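Local coordinates for putative Nitrogen regulatory protein P-II GlnB (Thiomonas arsenitoxydans, PDB 5D4P) that probably acts as a PII-type regulator of enzymes, a trimeric protein that binds adenine nucleotides such as ADP and AMP in the clefts between its subunits, at residues C[36-41]-C[64-69]; C[12-17]-C[84-89]; C[7-12]-C[96-101]. All blocks are in the same frame, centred on the assembly; numbering follows the deposited sequence.

Interaction 1 of 3, residues C[36-41]-C[64-69]. With ADP (adenosine-5'-diphosphate), chain D.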
# COMPACT_ATOMS: atom_id res chain seq x y z
N TYR C 36 2.69 11.41 -7.95
CA TYR C 36 2.54 9.96 -7.87
C TYR C 36 3.80 9.33 -7.28
O TYR C 36 4.89 9.92 -7.30
CB TYR C 36 2.23 9.33 -9.26
CG TYR C 36 3.27 9.58 -10.34
CD1 TYR C 36 4.44 8.84 -10.37
CD2 TYR C 36 3.07 10.53 -11.34
CE1 TYR C 36 5.40 9.04 -11.37
CE2 TYR C 36 4.03 10.74 -12.34
CZ TYR C 36 5.20 10.00 -12.34
OH TYR C 36 6.16 10.19 -13.30
N THR C 37 3.63 8.11 -6.76
CA THR C 37 4.67 7.35 -6.08
C THR C 37 4.80 5.96 -6.71
O THR C 37 3.80 5.32 -7.01
CB THR C 37 4.34 7.23 -4.55
OG1 THR C 37 4.20 8.55 -4.04
CG2 THR C 37 5.44 6.51 -3.79
N ILE C 38 6.02 5.51 -6.94
CA ILE C 38 6.21 4.23 -7.59
C ILE C 38 6.92 3.27 -6.67
O ILE C 38 7.97 3.60 -6.13
CB ILE C 38 6.98 4.37 -8.93
CG1 ILE C 38 6.24 5.37 -9.83
CG2 ILE C 38 7.13 3.02 -9.59
CD1 ILE C 38 6.85 5.58 -11.19
N VAL C 39 6.29 2.11 -6.43
CA VAL C 39 6.89 1.02 -5.66
C VAL C 39 7.46 -0.04 -6.62
O VAL C 39 6.71 -0.67 -7.37
CB VAL C 39 5.87 0.36 -4.73
CG1 VAL C 39 6.56 -0.69 -3.86
CG2 VAL C 39 5.16 1.40 -3.85
N GLY C 40 8.77 -0.23 -6.61
CA GLY C 40 9.36 -1.16 -7.56
C GLY C 40 9.71 -2.52 -6.99
O GLY C 40 9.54 -2.78 -5.79
N ASN C 41 10.21 -3.39 -7.87
CA ASN C 41 10.69 -4.72 -7.49
C ASN C 41 9.62 -5.54 -6.76
O ASN C 41 9.79 -5.96 -5.62
CB ASN C 41 11.95 -4.63 -6.63
CG ASN C 41 12.62 -5.98 -6.44
OD1 ASN C 41 12.69 -6.78 -7.38
ND2 ASN C 41 13.10 -6.25 -5.23
N ILE C 64 5.88 -3.27 -11.23
CA ILE C 64 5.82 -2.09 -10.36
C ILE C 64 4.40 -1.74 -9.97
O ILE C 64 3.45 -2.23 -10.60
CB ILE C 64 6.44 -0.85 -11.02
CG1 ILE C 64 5.57 -0.37 -12.18
CG2 ILE C 64 7.90 -1.13 -11.44
CD1 ILE C 64 6.04 0.91 -12.83
N MET C 65 4.26 -0.93 -8.93
CA MET C 65 2.97 -0.35 -8.56
C MET C 65 3.05 1.19 -8.48
O MET C 65 3.90 1.76 -7.81
CB MET C 65 2.46 -0.93 -7.22
CG MET C 65 1.12 -0.30 -6.76
SD MET C 65 0.40 -1.06 -5.26
CE MET C 65 1.70 -0.69 -4.12
N ILE C 66 2.16 1.85 -9.22
CA ILE C 66 2.07 3.30 -9.20
C ILE C 66 0.91 3.75 -8.33
O ILE C 66 -0.24 3.43 -8.62
CB ILE C 66 1.88 3.85 -10.63
CG1 ILE C 66 3.06 3.43 -11.52
CG2 ILE C 66 1.71 5.37 -10.60
CD1 ILE C 66 2.81 3.68 -12.98
N ILE C 67 1.23 4.51 -7.27
CA ILE C 67 0.23 5.03 -6.33
C ILE C 67 -0.06 6.48 -6.65
O ILE C 67 0.85 7.31 -6.65
CB ILE C 67 0.71 4.96 -4.86
CG1 ILE C 67 1.17 3.54 -4.51
CG2 ILE C 67 -0.37 5.48 -3.92
CD1 ILE C 67 2.07 3.48 -3.30
N ALA C 68 -1.33 6.79 -6.92
CA ALA C 68 -1.68 8.15 -7.30
C ALA C 68 -2.93 8.63 -6.59
O ALA C 68 -4.00 8.06 -6.77
CB ALA C 68 -1.84 8.26 -8.81
N ALA C 69 -2.78 9.65 -5.76
CA ALA C 69 -3.92 10.27 -5.10
C ALA C 69 -4.52 11.34 -6.00
O ALA C 69 -3.82 12.27 -6.42
CB ALA C 69 -3.53 10.84 -3.75
PB ADP D . 7.96 18.65 -4.09
O1B ADP D . 8.69 18.08 -5.27
O2B ADP D . 8.84 19.25 -3.03
O3B ADP D . 6.78 19.53 -4.46
PA ADP D . 5.85 17.00 -2.98
O1A ADP D . 4.88 17.65 -3.94
O2A ADP D . 5.67 17.17 -1.49
O3A ADP D . 7.38 17.31 -3.38
O5' ADP D . 5.77 15.40 -3.21
C5' ADP D . 6.69 14.56 -2.51
C4' ADP D . 6.49 13.10 -2.87
O4' ADP D . 5.24 12.67 -2.35
C3' ADP D . 6.40 12.83 -4.37
O3' ADP D . 7.67 12.55 -4.94
C2' ADP D . 5.49 11.62 -4.44
O2' ADP D . 6.27 10.44 -4.25
C1' ADP D . 4.58 11.77 -3.24
N9 ADP D . 3.35 12.39 -3.75
C8 ADP D . 3.10 13.71 -3.91
N7 ADP D . 1.87 13.91 -4.44
C5 ADP D . 1.32 12.69 -4.63
C6 ADP D . 0.05 12.15 -5.15
N6 ADP D . -0.94 12.98 -5.59
N1 ADP D . -0.10 10.81 -5.17
C2 ADP D . 0.86 9.96 -4.73
N3 ADP D . 2.04 10.37 -4.25
C4 ADP D . 2.31 11.70 -4.18
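Thr37 and Ile67, and one step along Val39 and Met65, form hydrogen-bonded pairs that join strand 36-45 to strand 63-70 in the ferredoxin-like sheet, which runs on through residues 36-39 into a strand of the second subunit. Four backbone bonds tie them, the shortest from Ile67 N to Thr37 O at 2.7 Å. Packing is closest on the face carrying Thr37, Val39, Met65 and Ile67. There the CG2 branch of Val39 rests on Ile67 CD1 at 3.8 Å and also meets the methyl end of Met65, whose chain runs alongside it before bending at chi3. This face looks into the trimer, where Val39 packs on Val39 of the third subunit. The other face is also buried: Ile38 and Ile66 lie side by side with their CG1 atoms 4.1 Å apart, Ile64 CD1 touches Ile38 CG2, and helix 21-31 covers Ile38 and Ile66. The loose side is at Gly40 and Asn41, partly exposed, where the chain turns a corner and Asn41 is poorly ordered. At the far end ADP adds a polar edge. A chi1 of -57° sets Thr37 OG1 beside its own backbone N, from where it donates to ADP N3 at 2.8 Å and accepts from ADP O2' at 2.8 Å. Ala69 N points almost straight at ADP N1 (3.0 Å, 176°), and Ala69 O takes the N6 amino group at 3.1 Å. One donor for N1 and one acceptor for N6 match the Watson-Crick edge of adenine, and guanine, with these polarities reversed, would probably fit poorly.

Interaction 2 of 3, residues C[12-17]-C[84-89]; sequences LEIILE and PFFEAH. With BCT (bicarbonate ion), chain M.
The helix layer of the ferredoxin-like PII fold, βαββαβ in topology, packs here on one face of the sheet, the C-terminal part of helix 72-88 meeting strand 7-17. The axes of the strand segment 12-17 and the helical segment 84-88 come within 10.9 Å and are inclined by 47°. The contact is apolar and is carried by Ile14 and Leu16 on the strand and by Phe85 and Phe86 on the helix. Leu16 holds its CG between its backbone N and carbonyl carbon (chi1 47°), and its CD2 branch pushes close against Phe85 CE2, at 3.4 Å, crossing that side chain at about a right angle. The same methyl touches Phe86 CZ at 4.1 Å, so it rests against both rings. Phe85 in turn places CD2 over the centre of the Phe86 ring, 3.6 Å above its plane, while Phe23 of helix 21-31 and His20 just before it gather round Phe85. Ile15 points to the other face of the sheet and touches a bound ADP. At His89 the chemistry turns polar: its NE2 donates to O1 of a bicarbonate ion, probably from the crystallisation liquor, at 3.0 Å. Deeper in, Phe86 reaches across to the strand and meets Ile14 at its ring edge, the CG2 methyl lying in the ring plane 3.8 Å from Phe86 CZ.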
# COMPACT_ATOMS: atom_id res chain seq x y z
N LEU C 12 -5.47 5.72 -6.29
CA LEU C 12 -5.34 4.65 -7.27
C LEU C 12 -4.07 3.86 -7.00
O LEU C 12 -3.00 4.44 -6.82
CB LEU C 12 -5.30 5.22 -8.70
CG LEU C 12 -6.60 5.43 -9.47
CD1 LEU C 12 -7.60 6.16 -8.62
CD2 LEU C 12 -6.36 6.15 -10.80
N GLU C 13 -4.19 2.53 -7.00
CA GLU C 13 -3.03 1.65 -7.04
C GLU C 13 -3.00 0.94 -8.39
O GLU C 13 -3.94 0.19 -8.72
CB GLU C 13 -3.05 0.62 -5.90
CG GLU C 13 -2.90 1.25 -4.50
CD GLU C 13 -2.96 0.23 -3.38
OE1 GLU C 13 -3.33 -0.94 -3.63
OE2 GLU C 13 -2.65 0.61 -2.23
N ILE C 14 -1.95 1.18 -9.17
CA ILE C 14 -1.86 0.68 -10.53
C ILE C 14 -0.71 -0.31 -10.64
O ILE C 14 0.45 0.07 -10.53
CB ILE C 14 -1.66 1.82 -11.54
CG1 ILE C 14 -2.77 2.85 -11.38
CG2 ILE C 14 -1.62 1.28 -12.98
CD1 ILE C 14 -2.38 4.28 -11.86
N ILE C 15 -1.03 -1.58 -10.82
CA ILE C 15 0.01 -2.60 -10.90
C ILE C 15 0.22 -3.05 -12.37
O ILE C 15 -0.72 -3.49 -13.05
CB ILE C 15 -0.33 -3.80 -10.01
CG1 ILE C 15 -0.44 -3.37 -8.54
CG2 ILE C 15 0.71 -4.89 -10.13
CD1 ILE C 15 -1.18 -4.37 -7.66
N LEU C 16 1.44 -2.93 -12.86
CA LEU C 16 1.75 -3.27 -14.25
C LEU C 16 3.26 -3.45 -14.46
O LEU C 16 4.05 -3.09 -13.60
CB LEU C 16 1.18 -2.19 -15.20
CG LEU C 16 1.43 -0.71 -14.84
CD1 LEU C 16 2.90 -0.41 -14.81
CD2 LEU C 16 0.75 0.21 -15.83
N GLU C 17 3.67 -3.95 -15.63
CA GLU C 17 5.10 -4.16 -15.92
C GLU C 17 5.84 -2.82 -16.04
O GLU C 17 5.32 -1.86 -16.62
CB GLU C 17 5.30 -5.01 -17.20
CG GLU C 17 4.83 -6.49 -17.06
CD GLU C 17 4.82 -7.28 -18.39
OE1 GLU C 17 5.25 -6.70 -19.42
OE2 GLU C 17 4.42 -8.48 -18.40
N PRO C 84 -8.02 0.99 -22.47
CA PRO C 84 -7.40 0.30 -23.60
C PRO C 84 -6.09 -0.38 -23.19
O PRO C 84 -5.77 -1.44 -23.70
CB PRO C 84 -7.16 1.41 -24.63
CG PRO C 84 -8.02 2.55 -24.18
CD PRO C 84 -8.10 2.44 -22.70
N PHE C 85 -5.38 0.21 -22.23
CA PHE C 85 -4.10 -0.35 -21.81
C PHE C 85 -4.27 -1.74 -21.18
O PHE C 85 -3.61 -2.68 -21.61
CB PHE C 85 -3.38 0.59 -20.85
CG PHE C 85 -2.09 0.02 -20.30
CD1 PHE C 85 -0.90 0.12 -21.02
CD2 PHE C 85 -2.06 -0.61 -19.05
CE1 PHE C 85 0.28 -0.40 -20.53
CE2 PHE C 85 -0.88 -1.14 -18.55
CZ PHE C 85 0.30 -1.04 -19.29
N PHE C 86 -5.14 -1.86 -20.17
CA PHE C 86 -5.29 -3.15 -19.47
C PHE C 86 -6.14 -4.13 -20.27
O PHE C 86 -6.23 -5.32 -19.96
CB PHE C 86 -5.87 -2.94 -18.08
CG PHE C 86 -4.88 -2.34 -17.12
CD1 PHE C 86 -3.77 -3.06 -16.73
CD2 PHE C 86 -5.04 -1.04 -16.66
CE1 PHE C 86 -2.85 -2.52 -15.87
CE2 PHE C 86 -4.11 -0.50 -15.80
CZ PHE C 86 -3.01 -1.24 -15.41
N GLU C 87 -6.75 -3.60 -21.31
CA GLU C 87 -7.43 -4.42 -22.30
C GLU C 87 -6.35 -5.11 -23.17
O GLU C 87 -6.58 -6.15 -23.79
CB GLU C 87 -8.39 -3.53 -23.07
CG GLU C 87 -9.44 -4.21 -23.85
CD GLU C 87 -10.37 -3.20 -24.47
OE1 GLU C 87 -10.35 -3.02 -25.71
OE2 GLU C 87 -11.12 -2.57 -23.69
N ALA C 88 -5.17 -4.49 -23.21
CA ALA C 88 -4.06 -4.96 -24.02
C ALA C 88 -2.90 -5.58 -23.20
O ALA C 88 -2.12 -6.39 -23.72
CB ALA C 88 -3.52 -3.81 -24.84
N HIS C 89 -2.79 -5.19 -21.93
CA HIS C 89 -1.65 -5.57 -21.09
C HIS C 89 -2.00 -6.14 -19.73
O HIS C 89 -3.12 -5.97 -19.25
CB HIS C 89 -0.72 -4.38 -20.87
CG HIS C 89 0.08 -4.02 -22.06
ND1 HIS C 89 1.21 -4.73 -22.43
CD2 HIS C 89 -0.07 -3.05 -23.00
CE1 HIS C 89 1.71 -4.21 -23.53
NE2 HIS C 89 0.95 -3.19 -23.90
C BCT M . -0.21 0.06 -25.43
O1 BCT M . 0.22 -1.02 -25.85
O2 BCT M . 0.31 0.99 -24.82
O3 BCT M . -1.64 0.25 -25.58

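Interaction 3 of 3, residues C[7-12]-C[96-101]; sequences YPLKKL and HDIQVG. With BCT (bicarbonate ion), chain K.
Tyr7 begins the ladder opposite Val100, its N donating to Val100 O at 2.8 Å and its O accepting from Val100 N. With chi1 at -54° its ring runs on past the end of the partner strand, with Val100 O at its edge, in plane. Pro8, without an N-H, faces Gln99 as a non-hydrogen-bonded pair. Leu9 bonds both ways with Ile98, each donor standing well above the partner's carbonyl plane, and its CD2 meets Val100 CG1 at 3.8 Å, crossing it at about a right angle. These pairs join the first and last strands of the ferredoxin-like PII fold, so that the two are neighbours in the sheet. Lys10 turns to the other face and runs alongside Asp97, where NZ and OD1 form a salt bridge, refined at a doubtfully short 2.5 Å; Glu72 is a second, weak and long, ion partner of the lysine. With an alanine here, the Asp97 carboxylate would probably lose its charged mate and be freer to turn. A water donates to Leu9 O at 2.9 Å and weakly to Asp97 OD1. Lys11 O is gripped twice by His96, by the backbone N at 2.9 Å and by ND1 at 3.3 Å, from opposite faces of the carbonyl plane. Lys11 bends at chi3 (77°) and lays CE over the centre of the His96 ring. Its NZ forms salt bridges with Glu13 of its own chain and Glu13 of the second subunit, while His96 NE2 bonds to Lys11 NZ of the third.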
# COMPACT_ATOMS: atom_id res chain seq x y z
N TYR C 7 -10.51 15.89 4.16
CA TYR C 7 -11.25 15.97 2.90
C TYR C 7 -11.14 14.68 2.08
O TYR C 7 -10.09 14.01 2.09
CB TYR C 7 -10.75 17.14 2.07
CG TYR C 7 -10.75 18.47 2.80
CD1 TYR C 7 -9.75 18.78 3.72
CD2 TYR C 7 -11.72 19.43 2.54
CE1 TYR C 7 -9.73 19.97 4.36
CE2 TYR C 7 -11.71 20.64 3.20
CZ TYR C 7 -10.71 20.90 4.10
OH TYR C 7 -10.70 22.11 4.76
N PRO C 8 -12.21 14.34 1.34
CA PRO C 8 -12.29 13.12 0.53
C PRO C 8 -11.46 13.20 -0.75
O PRO C 8 -11.40 14.20 -1.44
CB PRO C 8 -13.78 13.03 0.20
CG PRO C 8 -14.25 14.45 0.22
CD PRO C 8 -13.45 15.13 1.29
N LEU C 9 -10.81 12.09 -1.05
CA LEU C 9 -10.02 11.98 -2.25
C LEU C 9 -10.07 10.51 -2.64
O LEU C 9 -10.59 9.69 -1.88
CB LEU C 9 -8.59 12.44 -1.99
CG LEU C 9 -7.85 13.21 -3.08
CD1 LEU C 9 -8.33 14.67 -3.10
CD2 LEU C 9 -6.36 13.11 -2.88
N LYS C 10 -9.55 10.18 -3.81
CA LYS C 10 -9.41 8.78 -4.19
C LYS C 10 -7.93 8.44 -4.25
O LYS C 10 -7.10 9.31 -4.46
CB LYS C 10 -10.06 8.50 -5.55
CG LYS C 10 -11.53 8.85 -5.65
CD LYS C 10 -12.43 7.75 -5.13
CE LYS C 10 -13.90 8.15 -5.29
NZ LYS C 10 -14.80 7.16 -4.63
N LYS C 11 -7.60 7.18 -4.04
CA LYS C 11 -6.23 6.75 -4.23
C LYS C 11 -6.22 5.57 -5.20
O LYS C 11 -6.86 4.55 -4.96
CB LYS C 11 -5.58 6.35 -2.91
CG LYS C 11 -4.08 6.29 -2.98
CD LYS C 11 -3.46 5.58 -1.79
CE LYS C 11 -3.62 4.07 -1.94
NZ LYS C 11 -2.86 3.34 -0.89
N LEU C 12 -5.47 5.72 -6.29
CA LEU C 12 -5.34 4.65 -7.27
C LEU C 12 -4.07 3.86 -7.00
O LEU C 12 -3.00 4.44 -6.82
CB LEU C 12 -5.30 5.22 -8.70
CG LEU C 12 -6.60 5.43 -9.47
CD1 LEU C 12 -7.60 6.16 -8.62
CD2 LEU C 12 -6.36 6.15 -10.80
N HIS C 96 -9.33 3.29 -4.24
CA HIS C 96 -9.65 3.47 -2.80
C HIS C 96 -10.31 4.83 -2.54
O HIS C 96 -9.98 5.82 -3.21
CB HIS C 96 -8.39 3.42 -1.91
CG HIS C 96 -7.58 2.16 -2.02
ND1 HIS C 96 -6.97 1.77 -3.20
CD2 HIS C 96 -7.18 1.26 -1.08
CE1 HIS C 96 -6.28 0.66 -2.99
NE2 HIS C 96 -6.39 0.33 -1.72
N ASP C 97 -11.18 4.89 -1.53
CA ASP C 97 -11.60 6.15 -0.90
C ASP C 97 -10.61 6.48 0.21
O ASP C 97 -10.38 5.65 1.09
CB ASP C 97 -12.99 6.05 -0.28
CG ASP C 97 -14.09 5.85 -1.30
OD1 ASP C 97 -14.08 6.50 -2.36
OD2 ASP C 97 -15.01 5.05 -0.99
N ILE C 98 -10.06 7.70 0.20
CA ILE C 98 -9.20 8.15 1.30
C ILE C 98 -9.56 9.56 1.78
O ILE C 98 -10.41 10.25 1.20
CB ILE C 98 -7.71 8.16 0.88
CG1 ILE C 98 -7.50 9.09 -0.30
CG2 ILE C 98 -7.24 6.75 0.57
CD1 ILE C 98 -6.02 9.49 -0.54
N GLN C 99 -8.90 10.01 2.83
CA GLN C 99 -9.03 11.40 3.26
C GLN C 99 -7.66 12.03 3.31
O GLN C 99 -6.68 11.36 3.64
CB GLN C 99 -9.71 11.49 4.63
CG GLN C 99 -11.15 11.01 4.65
CD GLN C 99 -11.75 11.12 6.03
OE1 GLN C 99 -11.42 10.35 6.93
NE2 GLN C 99 -12.65 12.08 6.21
N VAL C 100 -7.60 13.33 3.01
CA VAL C 100 -6.36 14.08 3.03
C VAL C 100 -6.57 15.39 3.80
O VAL C 100 -7.70 15.83 3.98
CB VAL C 100 -5.86 14.41 1.59
CG1 VAL C 100 -5.61 13.12 0.81
CG2 VAL C 100 -6.88 15.31 0.86
N GLY C 101 -5.49 16.05 4.19
CA GLY C 101 -5.62 17.29 4.93
C GLY C 101 -5.57 18.52 4.05
O GLY C 101 -6.09 19.58 4.42
C BCT K . -2.33 15.65 3.16
O1 BCT K . -2.69 16.82 3.00
O2 BCT K . -2.94 14.64 3.43
O3 BCT K . -1.08 15.34 2.54
O HOH W 1 -13.46 9.67 -1.39

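In the fold
All three contacts involve the same sheet: interactions 1 and 3 join its strands, interaction 2 packs a helix on it. Interaction 1 is core: its backbone ladder and aliphatic side chains are almost wholly buried, with Thr37 and the backbone of Ala69 turned to the nucleotide. Interaction 2 is also buried but lies between layers, and relies mainly on aromatic rings and aliphatic side chains, without hydrogen bonds across its two segments. Interaction 3, at the strand that is outermost within the chain, is partly exposed and mixes a ladder with charged side chains and water. Interactions 2 and 3 share strand 7-17 and meet at Leu12; the same strand bonds to strand 63-70 of interaction 1, where Ile66 N lies 2.8 Å from Ile14 O.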